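Local coordinates for insecticidal crystal protein Cry7Cal (Bacillus thuringiensis, PDB 5ZI1) that is an insecticidal delta endotoxin active against the locust Locusta migratoria manilensis, probably acting through binding of receptors in the insect, at residues T247-G259 with I447-P459. Numbering follows the deposited sequence.
Sequences TELTRQIFTDPIG and IPVLGWTHVSVRP
Ile253 and Trp452 form a hydrogen-bonded antiparallel pair where the short edge strand 252-254 joins strand 448-454, in a three-stranded sheet of the middle domain of this three-domain toxin. Trp452 N donates to Ile253 O at 2.8 Å, and Ile253 N returns a hydrogen bond to Trp452 O. On the tryptophan's face of the sheet its indole reaches across to Thr255, and NE1 donates within the ring plane to Thr255 OG1 (3.1 Å, 166°). Threonine suits the place: OG1, held between backbone N and carbonyl carbon (chi1 44°), meets the indole N-H while CG2 packs against NE1. A water also touches OG1 and bridges Asp256 O to Leu450 N where direct pairing lapses. On the other face, Gly451 CA lies over the Phe254 ring, 3.7 Å from its centroid, a CH-pi contact that a residue without a side chain allows. Farther along the same two segments, Ile258 N donates to Pro448 O (2.9 Å), and Ile258 CD1 packs on Leu450. At the opposite end, Leu249 CD1 sits over the centre of the His454 imidazole, 3.4 Å from its centroid. His454 ND1 shares a hydrogen bond with Ser456 OG (2.7 Å), which accepts Leu249 N almost straight (171°). Glu248 OE2 takes Arg458 N from above the carboxylate plane (2.9 Å), while OE1 forms a salt bridge with Lys475. Side-chain acceptors thus replace carbonyls beside the 454-457 turn, and the serine hydroxyl, bonded to Leu249 N and His454 ND1, probably restrains the rotation of the imidazole against the leucine methyl.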
# COMPACT_ATOMS: atom_id res chain seq x y z
N THR A 247 9.53 -6.26 -3.83
CA THR A 247 8.26 -6.32 -3.12
C THR A 247 7.17 -5.53 -3.84
O THR A 247 7.45 -4.64 -4.67
CB THR A 247 8.43 -5.81 -1.71
OG1 THR A 247 8.86 -4.45 -1.79
CG2 THR A 247 9.52 -6.62 -1.02
N GLU A 248 5.92 -5.86 -3.51
CA GLU A 248 4.76 -5.21 -4.10
C GLU A 248 3.75 -4.86 -3.02
O GLU A 248 3.56 -5.63 -2.08
CB GLU A 248 4.08 -6.10 -5.15
CG GLU A 248 5.02 -6.87 -6.06
CD GLU A 248 4.27 -7.54 -7.22
OE1 GLU A 248 3.22 -8.19 -6.96
OE2 GLU A 248 4.72 -7.40 -8.39
N LEU A 249 3.10 -3.70 -3.18
CA LEU A 249 1.97 -3.27 -2.35
C LEU A 249 0.68 -3.52 -3.12
O LEU A 249 0.37 -2.78 -4.06
CB LEU A 249 2.09 -1.78 -2.02
CG LEU A 249 3.37 -1.27 -1.39
CD1 LEU A 249 3.43 0.25 -1.49
CD2 LEU A 249 3.45 -1.75 0.07
N THR A 250 -0.08 -4.51 -2.71
CA THR A 250 -1.28 -4.90 -3.45
C THR A 250 -2.55 -4.22 -2.96
O THR A 250 -3.63 -4.55 -3.45
CB THR A 250 -1.47 -6.41 -3.35
OG1 THR A 250 -1.62 -6.77 -1.97
CG2 THR A 250 -0.27 -7.15 -3.94
N ARG A 251 -2.46 -3.34 -1.97
CA ARG A 251 -3.66 -2.75 -1.40
C ARG A 251 -4.28 -1.75 -2.36
O ARG A 251 -3.59 -1.05 -3.10
CB ARG A 251 -3.33 -2.08 -0.06
CG ARG A 251 -2.76 -0.68 -0.12
CD ARG A 251 -1.40 -0.64 -0.76
NE ARG A 251 -0.80 0.70 -0.83
CZ ARG A 251 -1.10 1.64 -1.73
NH1 ARG A 251 -2.03 1.42 -2.66
NH2 ARG A 251 -0.46 2.80 -1.69
N GLN A 252 -5.61 -1.68 -2.35
CA GLN A 252 -6.36 -0.76 -3.19
C GLN A 252 -6.90 0.39 -2.34
O GLN A 252 -7.54 0.15 -1.31
CB GLN A 252 -7.52 -1.50 -3.88
CG GLN A 252 -8.45 -0.64 -4.77
CD GLN A 252 -9.51 -1.50 -5.45
OE1 GLN A 252 -9.43 -1.75 -6.65
NE2 GLN A 252 -10.47 -1.99 -4.68
N ILE A 253 -6.67 1.63 -2.77
CA ILE A 253 -7.22 2.78 -2.07
C ILE A 253 -8.09 3.60 -3.01
O ILE A 253 -7.98 3.53 -4.24
CB ILE A 253 -6.12 3.65 -1.46
CG1 ILE A 253 -5.13 4.08 -2.52
CG2 ILE A 253 -5.44 2.91 -0.29
CD1 ILE A 253 -3.87 4.69 -1.90
N PHE A 254 -8.98 4.40 -2.41
CA PHE A 254 -10.00 5.15 -3.14
C PHE A 254 -9.85 6.64 -2.93
O PHE A 254 -9.70 7.09 -1.79
CB PHE A 254 -11.41 4.71 -2.74
CG PHE A 254 -11.79 3.36 -3.31
CD1 PHE A 254 -11.29 2.18 -2.73
CD2 PHE A 254 -12.58 3.27 -4.46
CE1 PHE A 254 -11.62 0.94 -3.24
CE2 PHE A 254 -12.91 2.03 -4.98
CZ PHE A 254 -12.42 0.86 -4.38
N THR A 255 -9.88 7.39 -4.04
CA THR A 255 -9.91 8.84 -4.02
C THR A 255 -11.30 9.32 -3.60
O THR A 255 -12.26 8.53 -3.54
CB THR A 255 -9.53 9.41 -5.39
OG1 THR A 255 -10.20 8.69 -6.44
CG2 THR A 255 -8.01 9.35 -5.63
N ASP A 256 -11.41 10.61 -3.29
CA ASP A 256 -12.68 11.13 -2.78
C ASP A 256 -13.79 10.91 -3.81
O ASP A 256 -13.54 10.92 -5.02
CB ASP A 256 -12.58 12.62 -2.46
CG ASP A 256 -11.61 12.90 -1.33
OD1 ASP A 256 -11.18 11.93 -0.65
OD2 ASP A 256 -11.27 14.10 -1.12
N PRO A 257 -15.03 10.69 -3.36
CA PRO A 257 -16.12 10.47 -4.32
C PRO A 257 -16.27 11.66 -5.26
O PRO A 257 -16.03 12.81 -4.88
CB PRO A 257 -17.35 10.27 -3.44
CG PRO A 257 -16.74 9.72 -2.09
CD PRO A 257 -15.46 10.52 -1.96
N ILE A 258 -16.62 11.36 -6.51
CA ILE A 258 -16.75 12.40 -7.54
C ILE A 258 -18.18 12.91 -7.43
O ILE A 258 -19.10 12.45 -8.12
CB ILE A 258 -16.43 11.87 -8.94
CG1 ILE A 258 -15.07 11.17 -9.00
CG2 ILE A 258 -16.51 12.99 -9.97
CD1 ILE A 258 -14.86 10.52 -10.34
N GLY A 259 -18.38 13.85 -6.52
CA GLY A 259 -19.68 14.45 -6.31
C GLY A 259 -19.52 15.94 -6.12
O GLY A 259 -18.41 16.44 -5.90
N ILE A 447 -22.97 8.72 -8.06
CA ILE A 447 -21.76 9.33 -7.50
C ILE A 447 -20.65 8.29 -7.52
O ILE A 447 -20.60 7.43 -6.63
CB ILE A 447 -21.99 9.84 -6.08
CG1 ILE A 447 -23.15 10.85 -6.03
CG2 ILE A 447 -20.74 10.51 -5.55
CD1 ILE A 447 -23.43 11.32 -4.63
N PRO A 448 -19.75 8.31 -8.50
CA PRO A 448 -18.74 7.26 -8.61
C PRO A 448 -17.57 7.50 -7.66
O PRO A 448 -17.32 8.61 -7.20
CB PRO A 448 -18.28 7.37 -10.07
CG PRO A 448 -18.93 8.66 -10.61
CD PRO A 448 -19.51 9.39 -9.47
N VAL A 449 -16.85 6.43 -7.37
CA VAL A 449 -15.63 6.54 -6.57
C VAL A 449 -14.55 5.72 -7.26
O VAL A 449 -14.79 4.57 -7.63
CB VAL A 449 -15.83 6.07 -5.12
CG1 VAL A 449 -14.69 6.55 -4.26
CG2 VAL A 449 -17.14 6.54 -4.57
N LEU A 450 -13.38 6.32 -7.42
CA LEU A 450 -12.30 5.70 -8.18
C LEU A 450 -11.35 4.95 -7.24
O LEU A 450 -10.97 5.47 -6.17
CB LEU A 450 -11.57 6.76 -9.00
CG LEU A 450 -12.39 7.58 -10.03
CD1 LEU A 450 -11.51 8.51 -10.84
CD2 LEU A 450 -13.22 6.70 -10.97
N GLY A 451 -10.97 3.74 -7.63
CA GLY A 451 -10.04 2.91 -6.87
C GLY A 451 -8.74 2.74 -7.64
O GLY A 451 -8.75 2.59 -8.87
N TRP A 452 -7.64 2.78 -6.90
CA TRP A 452 -6.28 2.78 -7.42
C TRP A 452 -5.45 1.67 -6.78
O TRP A 452 -5.60 1.39 -5.58
CB TRP A 452 -5.61 4.13 -7.15
CG TRP A 452 -6.43 5.30 -7.62
CD1 TRP A 452 -7.47 5.87 -6.98
CD2 TRP A 452 -6.27 6.01 -8.86
NE1 TRP A 452 -7.98 6.91 -7.73
CE2 TRP A 452 -7.26 7.01 -8.89
CE3 TRP A 452 -5.39 5.89 -9.93
CZ2 TRP A 452 -7.39 7.90 -9.96
CZ3 TRP A 452 -5.52 6.78 -11.00
CH2 TRP A 452 -6.51 7.77 -11.00
N THR A 453 -4.55 1.07 -7.56
CA THR A 453 -3.53 0.16 -7.04
C THR A 453 -2.14 0.74 -7.29
O THR A 453 -1.94 1.58 -8.17
CB THR A 453 -3.63 -1.22 -7.67
OG1 THR A 453 -3.45 -1.12 -9.11
CG2 THR A 453 -4.97 -1.87 -7.33
N HIS A 454 -1.18 0.26 -6.50
CA HIS A 454 0.18 0.79 -6.47
C HIS A 454 1.01 0.23 -7.62
O HIS A 454 0.89 -0.95 -7.97
CB HIS A 454 0.83 0.41 -5.13
CG HIS A 454 2.06 1.19 -4.80
ND1 HIS A 454 3.33 0.69 -4.97
CD2 HIS A 454 2.21 2.43 -4.27
CE1 HIS A 454 4.22 1.59 -4.58
NE2 HIS A 454 3.56 2.65 -4.14
N VAL A 455 1.86 1.08 -8.21
CA VAL A 455 2.57 0.67 -9.42
C VAL A 455 3.71 -0.30 -9.14
O VAL A 455 4.26 -0.90 -10.08
CB VAL A 455 3.00 1.95 -10.19
CG1 VAL A 455 3.90 1.65 -11.39
CG2 VAL A 455 1.76 2.68 -10.68
N SER A 456 4.06 -0.54 -7.87
CA SER A 456 5.04 -1.58 -7.57
C SER A 456 4.53 -2.96 -7.94
O SER A 456 5.34 -3.88 -8.17
CB SER A 456 5.42 -1.55 -6.09
OG SER A 456 4.29 -1.77 -5.28
N VAL A 457 3.22 -3.16 -7.99
CA VAL A 457 2.69 -4.43 -8.47
C VAL A 457 2.95 -4.55 -9.96
O VAL A 457 2.60 -3.65 -10.74
CB VAL A 457 1.20 -4.55 -8.18
CG1 VAL A 457 0.73 -5.97 -8.49
CG2 VAL A 457 0.91 -4.13 -6.76
N ARG A 458 3.54 -5.64 -10.36
CA ARG A 458 3.91 -5.86 -11.73
C ARG A 458 2.99 -6.90 -12.35
O ARG A 458 2.49 -7.79 -11.66
CB ARG A 458 5.37 -6.29 -11.82
CG ARG A 458 6.34 -5.28 -11.14
CD ARG A 458 6.00 -3.83 -11.54
NE ARG A 458 5.92 -3.71 -13.00
CZ ARG A 458 5.21 -2.80 -13.67
NH1 ARG A 458 5.21 -2.81 -15.01
NH2 ARG A 458 4.50 -1.88 -13.02
N PRO A 459 2.66 -6.78 -13.64
CA PRO A 459 1.65 -7.67 -14.23
C PRO A 459 2.17 -9.03 -14.66
O PRO A 459 1.36 -9.88 -15.03
CB PRO A 459 1.14 -6.87 -15.43
CG PRO A 459 2.23 -5.91 -15.77
CD PRO A 459 2.90 -5.57 -14.46
O HOH W 1 7.91 -4.42 -7.89
O HOH W 2 -1.83 -2.05 -4.99
O HOH W 3 -12.58 9.37 -6.86